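Local coordinates for protein dihydropteroate synthase (Xanthomonas albilineans, PDB 6Q62) that probably catalyses the condensation of para-aminobenzoate with 6-hydroxymethyl-7,8-dihydropterin diphosphate to form 7,8-dihydropteroate, a precursor of folates, with magnesium as cofactor, at residues Gln123-Pro128 with Val141-Met146; Asp136-Val141 with Lys184-Ile189; Ile189-Gly194 with Val217-Gly222. All blocks are in the same frame, centred on the assembly; numbering follows the deposited sequence. Where two conformers were deposited one is given.

Contact 1: Gln123-Pro128 with Val141-Met146; sequences QALRQP and VVLMHM. With 6GU (6-chloroguanine), chain E.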
loop_
_atom_site.group_PDB
_atom_site.type_symbol
_atom_site.label_atom_id
_atom_site.label_comp_id
_atom_site.label_asym_id
_atom_site.label_seq_id
_atom_site.Cartn_x
_atom_site.Cartn_y
_atom_site.Cartn_z
ATOM N N GLN A 123 5.373 -1.715 -28.215
ATOM C CA GLN A 123 5.591 -2.691 -29.287
ATOM C C GLN A 123 6.977 -3.348 -29.256
ATOM O O GLN A 123 7.285 -4.160 -30.135
ATOM C CB GLN A 123 5.317 -2.040 -30.648
ATOM C CG GLN A 123 3.827 -1.951 -30.937
ATOM C CD GLN A 123 3.280 -3.296 -31.379
ATOM O OE1 GLN A 123 2.474 -3.925 -30.687
ATOM N NE2 GLN A 123 3.731 -3.783 -32.531
ATOM N N ALA A 124 7.807 -3.043 -28.211
ATOM C CA ALA A 124 9.142 -3.627 -28.033
ATOM C C ALA A 124 9.999 -3.561 -29.334
ATOM O O ALA A 124 10.660 -4.536 -29.707
ATOM C CB ALA A 124 9.035 -5.051 -27.525
ATOM N N LEU A 125 9.972 -2.392 -29.996
ATOM C CA LEU A 125 10.738 -2.044 -31.206
ATOM C C LEU A 125 10.377 -2.878 -32.428
ATOM O O LEU A 125 11.191 -2.999 -33.347
ATOM C CB LEU A 125 12.259 -2.058 -30.946
ATOM C CG LEU A 125 12.723 -1.157 -29.764
ATOM C CD1 LEU A 125 14.208 -1.289 -29.522
ATOM C CD2 LEU A 125 12.286 0.277 -29.940
ATOM N N ARG A 126 9.136 -3.400 -32.475
ATOM C CA ARG A 126 8.703 -4.189 -33.619
ATOM C C ARG A 126 8.226 -3.349 -34.794
ATOM O O ARG A 126 8.123 -3.898 -35.904
ATOM C CB ARG A 126 7.625 -5.205 -33.207
ATOM C CG ARG A 126 8.196 -6.339 -32.350
ATOM C CD ARG A 126 7.109 -7.308 -31.976
ATOM N NE ARG A 126 6.182 -6.794 -30.955
ATOM C CZ ARG A 126 5.042 -7.398 -30.653
ATOM N NH1 ARG A 126 4.682 -8.508 -31.291
ATOM N NH2 ARG A 126 4.260 -6.910 -29.701
ATOM N N GLN A 127 7.963 -2.044 -34.592
ATOM C CA GLN A 127 7.559 -1.175 -35.715
ATOM C C GLN A 127 8.779 -0.956 -36.630
ATOM O O GLN A 127 9.858 -0.629 -36.145
ATOM C CB GLN A 127 7.035 0.168 -35.173
ATOM C CG GLN A 127 6.422 1.132 -36.175
ATOM C CD GLN A 127 5.105 0.709 -36.792
ATOM O OE1 GLN A 127 4.756 1.195 -37.866
ATOM N NE2 GLN A 127 4.374 -0.240 -36.205
ATOM N N PRO A 128 8.633 -1.135 -37.966
ATOM C CA PRO A 128 9.798 -0.974 -38.851
ATOM C C PRO A 128 10.484 0.384 -38.687
ATOM O O PRO A 128 9.857 1.445 -38.815
ATOM C CB PRO A 128 9.202 -1.158 -40.251
ATOM C CG PRO A 128 8.018 -2.080 -40.022
ATOM C CD PRO A 128 7.432 -1.592 -38.696
ATOM N N VAL A 141 15.697 2.198 -23.400
ATOM C CA VAL A 141 14.429 1.806 -24.036
ATOM C C VAL A 141 13.744 0.718 -23.239
ATOM O O VAL A 141 14.386 -0.241 -22.816
ATOM C CB VAL A 141 14.595 1.407 -25.535
ATOM C CG1 VAL A 141 15.567 0.215 -25.672
ATOM C CG2 VAL A 141 13.230 1.063 -26.164
ATOM N N VAL A 142 12.428 0.850 -23.066
ATOM C CA VAL A 142 11.631 -0.165 -22.400
ATOM C C VAL A 142 11.041 -1.072 -23.470
ATOM O O VAL A 142 10.338 -0.589 -24.353
ATOM C CB VAL A 142 10.477 0.447 -21.555
ATOM C CG1 VAL A 142 9.671 -0.655 -20.855
ATOM C CG2 VAL A 142 10.986 1.478 -20.542
ATOM N N LEU A 143 11.255 -2.383 -23.339
ATOM C CA LEU A 143 10.686 -3.382 -24.211
ATOM C C LEU A 143 9.536 -4.052 -23.472
ATOM O O LEU A 143 9.755 -4.795 -22.520
ATOM C CB LEU A 143 11.758 -4.415 -24.608
ATOM C CG LEU A 143 13.092 -3.857 -25.187
ATOM C CD1 LEU A 143 14.103 -4.992 -25.383
ATOM C CD2 LEU A 143 12.869 -3.119 -26.536
ATOM N N MET A 144 8.322 -3.774 -23.892
ATOM C CA MET A 144 7.147 -4.304 -23.215
ATOM C C MET A 144 6.553 -5.481 -23.976
ATOM O O MET A 144 6.707 -5.565 -25.203
ATOM C CB MET A 144 6.115 -3.172 -23.071
ATOM C CG MET A 144 5.028 -3.450 -22.016
ATOM S SD MET A 144 3.572 -2.394 -22.212
ATOM C CE MET A 144 2.726 -3.266 -23.539
ATOM N N HIS A 145 5.857 -6.376 -23.264
ATOM C CA HIS A 145 5.166 -7.473 -23.910
ATOM C C HIS A 145 3.718 -7.101 -24.193
ATOM O O HIS A 145 2.979 -6.677 -23.312
ATOM C CB HIS A 145 5.185 -8.764 -23.071
ATOM C CG HIS A 145 4.324 -9.855 -23.666
ATOM N ND1 HIS A 145 2.983 -9.983 -23.345
ATOM C CD2 HIS A 145 4.639 -10.808 -24.577
ATOM C CE1 HIS A 145 2.523 -11.005 -24.059
ATOM N NE2 HIS A 145 3.482 -11.542 -24.804
ATOM N N MET A 146 3.303 -7.290 -25.436
ATOM C CA MET A 146 1.898 -7.198 -25.804
ATOM C C MET A 146 1.673 -8.191 -26.945
ATOM O O MET A 146 2.580 -8.376 -27.740
ATOM C CB MET A 146 1.349 -5.768 -26.029
ATOM C CG MET A 146 1.661 -5.172 -27.367
ATOM S SD MET A 146 1.001 -3.508 -27.485
ATOM C CE MET A 146 -0.707 -3.841 -27.681
HETATM CL CL6 6GU E . 2.122 -1.359 -18.128
HETATM N N1 6GU E . 4.093 -0.400 -19.291
HETATM C C2 6GU E . 4.635 0.473 -20.234
HETATM N N2 6GU E . 5.934 0.307 -20.431
HETATM N N3 6GU E . 3.935 1.423 -20.952
HETATM C C4 6GU E . 2.582 1.438 -20.690
HETATM C C5 6GU E . 1.956 0.564 -19.762
HETATM C C6 6GU E . 2.792 -0.300 -19.128
HETATM N N7 6GU E . 0.587 0.821 -19.745
HETATM C C8 6GU E . 0.429 1.847 -20.673
HETATM N N9 6GU E . 1.596 2.241 -21.249
HETATM O O HOH W 1 5.326 -5.462 -27.545
#

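Contact 2: Asp136-Val141 with Lys184-Ile189; sequences DLRVPV and KRRLLI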
loop_
_atom_site.group_PDB
_atom_site.type_symbol
_atom_site.label_atom_id
_atom_site.label_comp_id
_atom_site.label_asym_id
_atom_site.label_seq_id
_atom_site.Cartn_x
_atom_site.Cartn_y
_atom_site.Cartn_z
ATOM N N ASP A 136 20.483 4.480 -33.096
ATOM C CA ASP A 136 21.032 5.804 -33.402
ATOM C C ASP A 136 20.928 6.778 -32.257
ATOM O O ASP A 136 21.799 7.636 -32.072
ATOM C CB ASP A 136 20.252 6.432 -34.577
ATOM C CG ASP A 136 20.576 5.930 -35.969
ATOM O OD1 ASP A 136 21.508 5.117 -36.101
ATOM O OD2 ASP A 136 19.882 6.358 -36.933
ATOM N N LEU A 137 19.788 6.742 -31.542
ATOM C CA LEU A 137 19.532 7.725 -30.499
ATOM C C LEU A 137 20.333 7.540 -29.214
ATOM O O LEU A 137 20.514 8.515 -28.490
ATOM C CB LEU A 137 18.027 7.795 -30.194
ATOM C CG LEU A 137 17.176 8.340 -31.367
ATOM C CD1 LEU A 137 15.699 8.013 -31.178
ATOM C CD2 LEU A 137 17.415 9.846 -31.592
ATOM N N ARG A 138 20.801 6.326 -28.928
ATOM C CA ARG A 138 21.627 6.018 -27.750
ATOM C C ARG A 138 20.963 6.430 -26.428
ATOM O O ARG A 138 21.583 7.054 -25.563
ATOM C CB ARG A 138 23.052 6.607 -27.896
ATOM C CG ARG A 138 23.783 6.087 -29.138
ATOM C CD ARG A 138 25.268 6.375 -29.038
ATOM N NE ARG A 138 25.938 6.316 -30.336
ATOM C CZ ARG A 138 26.384 5.200 -30.904
ATOM N NH1 ARG A 138 26.212 4.025 -30.307
ATOM N NH2 ARG A 138 26.990 5.247 -32.083
ATOM N N VAL A 139 19.668 6.133 -26.307
ATOM C CA VAL A 139 18.921 6.392 -25.084
ATOM C C VAL A 139 18.397 5.053 -24.551
ATOM O O VAL A 139 18.171 4.125 -25.347
ATOM C CB VAL A 139 17.715 7.401 -25.290
ATOM C CG1 VAL A 139 18.193 8.819 -25.609
ATOM C CG2 VAL A 139 16.738 6.906 -26.352
ATOM N N PRO A 140 18.053 4.966 -23.239
ATOM C CA PRO A 140 17.448 3.733 -22.731
ATOM C C PRO A 140 16.098 3.458 -23.387
ATOM O O PRO A 140 15.397 4.392 -23.794
ATOM C CB PRO A 140 17.281 4.004 -21.228
ATOM C CG PRO A 140 18.316 5.091 -20.912
ATOM C CD PRO A 140 18.325 5.928 -22.155
ATOM N N VAL A 141 15.697 2.198 -23.400
ATOM C CA VAL A 141 14.429 1.806 -24.036
ATOM C C VAL A 141 13.744 0.718 -23.239
ATOM O O VAL A 141 14.386 -0.241 -22.816
ATOM C CB VAL A 141 14.595 1.407 -25.535
ATOM C CG1 VAL A 141 15.567 0.215 -25.672
ATOM C CG2 VAL A 141 13.230 1.063 -26.164
ATOM N N LYS A 184 23.143 -3.486 -24.255
ATOM C CA LYS A 184 22.312 -4.195 -23.273
ATOM C C LYS A 184 22.076 -3.348 -22.017
ATOM O O LYS A 184 21.014 -3.468 -21.425
ATOM C CB LYS A 184 22.911 -5.564 -22.898
ATOM C CG LYS A 184 21.871 -6.522 -22.284
ATOM C CD LYS A 184 22.470 -7.742 -21.626
ATOM C CE LYS A 184 21.394 -8.651 -21.073
ATOM N NZ LYS A 184 21.971 -9.789 -20.324
ATOM N N ARG A 185 23.021 -2.435 -21.665
ATOM C CA ARG A 185 22.917 -1.583 -20.482
ATOM C C ARG A 185 21.819 -0.527 -20.606
ATOM O O ARG A 185 21.479 0.124 -19.612
ATOM C CB ARG A 185 24.263 -0.887 -20.174
ATOM C CG ARG A 185 25.350 -1.866 -19.708
ATOM C CD ARG A 185 26.725 -1.229 -19.725
ATOM N NE ARG A 185 27.298 -1.172 -21.071
ATOM C CZ ARG A 185 28.526 -0.736 -21.345
ATOM N NH1 ARG A 185 29.326 -0.317 -20.369
ATOM N NH2 ARG A 185 28.965 -0.720 -22.597
ATOM N N ARG A 186 21.322 -0.313 -21.833
ATOM C CA ARG A 186 20.283 0.679 -22.073
ATOM C C ARG A 186 18.890 0.014 -22.117
ATOM O O ARG A 186 17.905 0.699 -22.362
ATOM C CB ARG A 186 20.586 1.422 -23.400
ATOM C CG ARG A 186 21.703 2.481 -23.230
ATOM C CD ARG A 186 21.999 3.249 -24.498
ATOM N NE ARG A 186 23.100 4.185 -24.273
ATOM C CZ ARG A 186 24.273 4.123 -24.885
ATOM N NH1 ARG A 186 24.502 3.192 -25.800
ATOM N NH2 ARG A 186 25.212 5.022 -24.621
ATOM N N LEU A 187 18.801 -1.293 -21.919
ATOM C CA LEU A 187 17.514 -1.986 -22.021
ATOM C C LEU A 187 16.799 -2.111 -20.698
ATOM O O LEU A 187 17.441 -2.339 -19.668
ATOM C CB LEU A 187 17.700 -3.401 -22.597
ATOM C CG LEU A 187 18.360 -3.519 -23.974
ATOM C CD1 LEU A 187 18.474 -4.976 -24.391
ATOM C CD2 LEU A 187 17.599 -2.739 -25.038
ATOM N N LEU A 188 15.446 -2.065 -20.742
ATOM C CA LEU A 188 14.561 -2.338 -19.618
ATOM C C LEU A 188 13.509 -3.247 -20.213
ATOM O O LEU A 188 13.265 -3.176 -21.429
ATOM C CB LEU A 188 13.873 -1.072 -19.073
ATOM C CG LEU A 188 14.800 -0.008 -18.454
ATOM C CD1 LEU A 188 15.165 1.042 -19.465
ATOM C CD2 LEU A 188 14.107 0.666 -17.288
ATOM N N ILE A 189 12.904 -4.115 -19.384
ATOM C CA ILE A 189 11.832 -4.989 -19.886
ATOM C C ILE A 189 10.587 -4.797 -19.042
ATOM O O ILE A 189 10.671 -4.324 -17.912
ATOM C CB ILE A 189 12.244 -6.465 -20.009
ATOM C CG1 ILE A 189 12.682 -7.051 -18.619
ATOM C CG2 ILE A 189 13.297 -6.621 -21.118
ATOM C CD1 ILE A 189 13.008 -8.560 -18.635
HETATM O O HOH W 2 26.819 3.465 -27.554
#

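Contact 3: Ile189-Gly194 with Val217-Gly222; sequences IDPGFG and VPVLAG. With 6GU (6-chloroguanine), chain E; EDO (1,2-ethanediol), chain F.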
loop_
_atom_site.group_PDB
_atom_site.type_symbol
_atom_site.label_atom_id
_atom_site.label_comp_id
_atom_site.label_asym_id
_atom_site.label_seq_id
_atom_site.Cartn_x
_atom_site.Cartn_y
_atom_site.Cartn_z
ATOM N N ILE A 189 12.904 -4.115 -19.384
ATOM C CA ILE A 189 11.832 -4.989 -19.886
ATOM C C ILE A 189 10.587 -4.797 -19.042
ATOM O O ILE A 189 10.671 -4.324 -17.912
ATOM C CB ILE A 189 12.244 -6.465 -20.009
ATOM C CG1 ILE A 189 12.682 -7.051 -18.619
ATOM C CG2 ILE A 189 13.297 -6.621 -21.118
ATOM C CD1 ILE A 189 13.008 -8.560 -18.635
ATOM N N ASP A 190 9.430 -5.152 -19.598
ATOM C CA ASP A 190 8.183 -4.939 -18.889
ATOM C C ASP A 190 7.228 -6.047 -19.348
ATOM O O ASP A 190 7.028 -6.200 -20.562
ATOM C CB ASP A 190 7.668 -3.555 -19.302
ATOM C CG ASP A 190 6.363 -3.110 -18.699
ATOM O OD1 ASP A 190 5.568 -3.980 -18.279
ATOM O OD2 ASP A 190 6.112 -1.909 -18.687
ATOM N N PRO A 191 6.599 -6.785 -18.412
ATOM C CA PRO A 191 5.655 -7.857 -18.825
ATOM C C PRO A 191 4.364 -7.373 -19.444
ATOM O O PRO A 191 3.558 -8.190 -19.911
ATOM C CB PRO A 191 5.385 -8.610 -17.516
ATOM C CG PRO A 191 5.567 -7.583 -16.465
ATOM C CD PRO A 191 6.723 -6.722 -16.932
ATOM N N GLY A 192 4.119 -6.074 -19.380
ATOM C CA GLY A 192 2.932 -5.478 -19.983
ATOM C C GLY A 192 1.642 -5.862 -19.309
ATOM O O GLY A 192 0.756 -6.447 -19.949
ATOM N N PHE A 193 1.538 -5.576 -17.996
ATOM C CA PHE A 193 0.300 -5.906 -17.285
ATOM C C PHE A 193 -0.910 -5.265 -17.973
ATOM O O PHE A 193 -0.864 -4.095 -18.356
ATOM C CB PHE A 193 0.386 -5.447 -15.821
ATOM C CG PHE A 193 1.390 -6.226 -15.010
ATOM C CD1 PHE A 193 1.110 -7.510 -14.581
ATOM C CD2 PHE A 193 2.576 -5.629 -14.578
ATOM C CE1 PHE A 193 2.034 -8.229 -13.803
ATOM C CE2 PHE A 193 3.486 -6.340 -13.777
ATOM C CZ PHE A 193 3.212 -7.634 -13.395
ATOM N N GLY A 194 -1.959 -6.059 -18.177
ATOM C CA GLY A 194 -3.200 -5.592 -18.777
ATOM C C GLY A 194 -3.267 -5.606 -20.296
ATOM O O GLY A 194 -4.350 -5.403 -20.850
ATOM N N VAL A 217 18.394 -7.471 -16.826
ATOM C CA VAL A 217 17.958 -6.133 -17.216
ATOM C C VAL A 217 16.893 -5.618 -16.234
ATOM O O VAL A 217 16.075 -6.411 -15.773
ATOM C CB VAL A 217 17.506 -6.020 -18.716
ATOM C CG1 VAL A 217 18.647 -6.370 -19.685
ATOM C CG2 VAL A 217 16.300 -6.892 -18.989
ATOM N N PRO A 218 16.897 -4.314 -15.899
ATOM C CA PRO A 218 15.851 -3.781 -14.993
ATOM C C PRO A 218 14.439 -4.031 -15.508
ATOM O O PRO A 218 14.195 -3.999 -16.730
ATOM C CB PRO A 218 16.128 -2.283 -14.949
ATOM C CG PRO A 218 17.518 -2.122 -15.451
ATOM C CD PRO A 218 17.792 -3.239 -16.376
ATOM N N VAL A 219 13.506 -4.260 -14.569
ATOM C CA VAL A 219 12.116 -4.587 -14.909
ATOM C C VAL A 219 11.196 -3.450 -14.483
ATOM O O VAL A 219 11.284 -2.948 -13.342
ATOM C CB VAL A 219 11.709 -5.945 -14.259
ATOM C CG1 VAL A 219 10.213 -6.260 -14.414
ATOM C CG2 VAL A 219 12.565 -7.106 -14.763
ATOM N N LEU A 220 10.333 -3.027 -15.406
ATOM C CA LEU A 220 9.332 -1.995 -15.165
ATOM C C LEU A 220 7.995 -2.715 -14.991
ATOM O O LEU A 220 7.688 -3.624 -15.764
ATOM C CB LEU A 220 9.278 -1.046 -16.377
ATOM C CG LEU A 220 8.347 0.173 -16.305
ATOM C CD1 LEU A 220 8.828 1.268 -17.224
ATOM C CD2 LEU A 220 6.893 -0.150 -16.572
ATOM N N ALA A 221 7.192 -2.295 -14.004
ATOM C CA ALA A 221 5.855 -2.875 -13.785
ATOM C C ALA A 221 4.893 -1.712 -13.782
ATOM O O ALA A 221 5.130 -0.732 -13.113
ATOM C CB ALA A 221 5.782 -3.584 -12.429
ATOM N N GLY A 222 3.814 -1.841 -14.519
ATOM C CA GLY A 222 2.775 -0.825 -14.583
ATOM C C GLY A 222 1.411 -1.463 -14.359
ATOM O O GLY A 222 0.881 -2.083 -15.273
HETATM CL CL6 6GU E . 2.122 -1.359 -18.128
HETATM N N1 6GU E . 4.093 -0.400 -19.291
HETATM C C2 6GU E . 4.635 0.473 -20.234
HETATM N N2 6GU E . 5.934 0.307 -20.431
HETATM N N3 6GU E . 3.935 1.423 -20.952
HETATM C C4 6GU E . 2.582 1.438 -20.690
HETATM C C5 6GU E . 1.956 0.564 -19.762
HETATM C C6 6GU E . 2.792 -0.300 -19.128
HETATM N N7 6GU E . 0.587 0.821 -19.745
HETATM C C8 6GU E . 0.429 1.847 -20.673
HETATM N N9 6GU E . 1.596 2.241 -21.249
HETATM C C1 EDO F . -7.235 -1.452 -17.877
HETATM O O1 EDO F . -7.132 -0.122 -17.471
HETATM C C2 EDO F . -5.868 -1.954 -18.318
HETATM O O2 EDO F . -5.924 -3.352 -18.506
HETATM O O HOH W 3 3.322 -3.478 -16.977
#

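Contact 1: Gln123-Pro128 with Val141-Met146
Leu-125 and Leu-143 make the tight, apolar part of this contact: their side chains cross at about a right angle, with Leu-125 CD1 3.7 Å from Leu-143 CD2. The other branch of Leu-125, CD2, points tip to tip at Val-141 CG2, and helix 130-137 adds Leu-131 and Val-134 to the same buried cluster. Beside it the methyl of Ala-124 sits 4.0 Å from Leu-143 CB and approaches the carbonyl oxygen of Met-144 to 3.3 Å. Gln-123 to Arg-126 form a type I' turn, and the positive phi of both Ala-124 and Leu-125 is the evidence for that hand of turn. It follows strand 118-121, and Asp-121 receives the amides of Gln-123 and Leu-125.

The other half is looser, partly exposed and polar. Arg-126 bends at chi3 (-73°), folding its guanidinium back over the turn, where NE donates to Gln-123 O at 3.0 Å. The backbone N of Arg-126 reaches that oxygen from the opposite face of its plane. NH2 then crosses to Met-146 O, 3.0 Å away, through a bent bond (136° at the hydrogen) tilted from both planes. It also donates to a water, which in turn donates to Met-144 O. Gln-123 lays its amide oxygen OE1 against Met-146 SD at 3.5 Å, while its NE2 stands above one face of the guanidinium, toward the rim.

On the far side of the strand Met-144 SD lines the ligand pocket, 3.6 Å from N1 of 6-chloroguanine. With NE and NH2 bonded to different carbonyls, the guanidinium is probably restrained from rotating. The polar half thus ties the loop after strand 118-121 of this TIM-barrel-type fold to the end of strand 141-144.

Contact 2: Asp136-Val141 with Lys184-Ile189
Arg-186 lays one face of its guanidinium over Arg-138, whose CB stands 4.1 Å from Arg-186 CZ, above the middle of the group. The Arg-186 chain is extended from CG to NE, and this length carries it past Pro-140 and Val-139 to the end of helix 130-137, where Arg-138 leaves helical geometry with positive phi. A water lies in the guanidinium plane at its edge and accepts from Arg-186 NH1 at 2.9 Å; its bond from Arg-138 NH1 is weak. Arg-138 NH1 and Arg-186 NH1 remain 4.9 Å apart; the water lies between them, which would be expected to soften the approach of like charges, while the aliphatic base of Arg-138 does the packing.

Inward from this exposed edge the backbones join in parallel. Val-141 N donates to Arg-186 O at 2.9 Å with an angle of 156° at the hydrogen, and Leu-188 N returns a bond to Val-141 O at 3.0 Å. Arg-186 O also has Pro-140 CA 3.1 Å away, a CA-H...O contact, and therefore meets two successive residues of the other segment.

Side chains then separate onto two faces of the sheet. On one, Val-141 and Leu-187 lie side by side, pointing the same way. Val-141 CG1 occupies the position between its backbone N and carbonyl carbon (chi1 60°), which brings it to 3.6 Å from Leu-187 CD2; Ile-174 and Ala-177 of helix 162-179 pack on Leu-187. On the other, Pro-140 CB meets Leu-188 CD1 at 4.0 Å, and Leu-8 of strand 7-10 touches both residues.

This is the start of two adjacent parallel barrel strands, 141-144 and 187-190. The chemistry changes from water-bridged arginines at the edge to backbone bonds and aliphatic packing inside.

Contact 3: Ile189-Gly194 with Val217-Gly222
The segments run nearly alongside, their end-to-end directions 24° apart, and a single bridge joins them: Leu-220 N donates to Ile-189 O at 2.8 Å, almost straight at 172°, while Ile-189 N donates to Pro-218 O at 3.0 Å. Ile-189 crosses Val-217 at about a right angle, CG1 lying 3.6 Å from Val-217 CG2, and meets Val-219 obliquely; Ile-174 of helix 162-179 closes over this patch.

With CG swung directly opposite the backbone N (chi1 179°), Asp-190 carries OD2 to the purine and divides its oxygens between two tasks. OD2 accepts from N2 of 6-chloroguanine at 2.8 Å. OD1 accepts from Gly-192 N at 2.8 Å, an Asx turn, and from a water that also takes the amide hydrogens of Phe-193 and Gly-222. Phe-193 turns a ring edge to the other segment, with CE2 3.8 Å from Ala-221 CB, while Gly-222 O comes within 3.2 Å of the ligand's chlorine.

The bridge joins neighbouring strands of the barrel. Beyond it, while Phe-193 packs on Ala-221, the shared water and Gly-192 N, the latter from above the carboxylate plane, grip OD1, consistent with a preset orientation toward the purine.

How the contacts relate
Strand 187-190 connects all three contacts. Contact 2 pairs its beginning with strand 141-144, contact 3 pairs its end with the segment leading into strand 220-221, and the two share Ile-189, their centres about 15 Å apart. Contact 1 shares Val-141 with contact 2 (centres about 12 Å apart), and the pairing continues between them through a probable hydrogen bond from Leu-143 N to Leu-188 O, 2.9 Å. Farther along, His-145 N lies 3.0 Å from Asp-190 O, joining contacts 1 and 3. These two, about 11 Å apart, both touch 6-chloroguanine, whereas contact 2 lies at the start of the strands, with the Leu-188 side chain about 8 Å from the ligand.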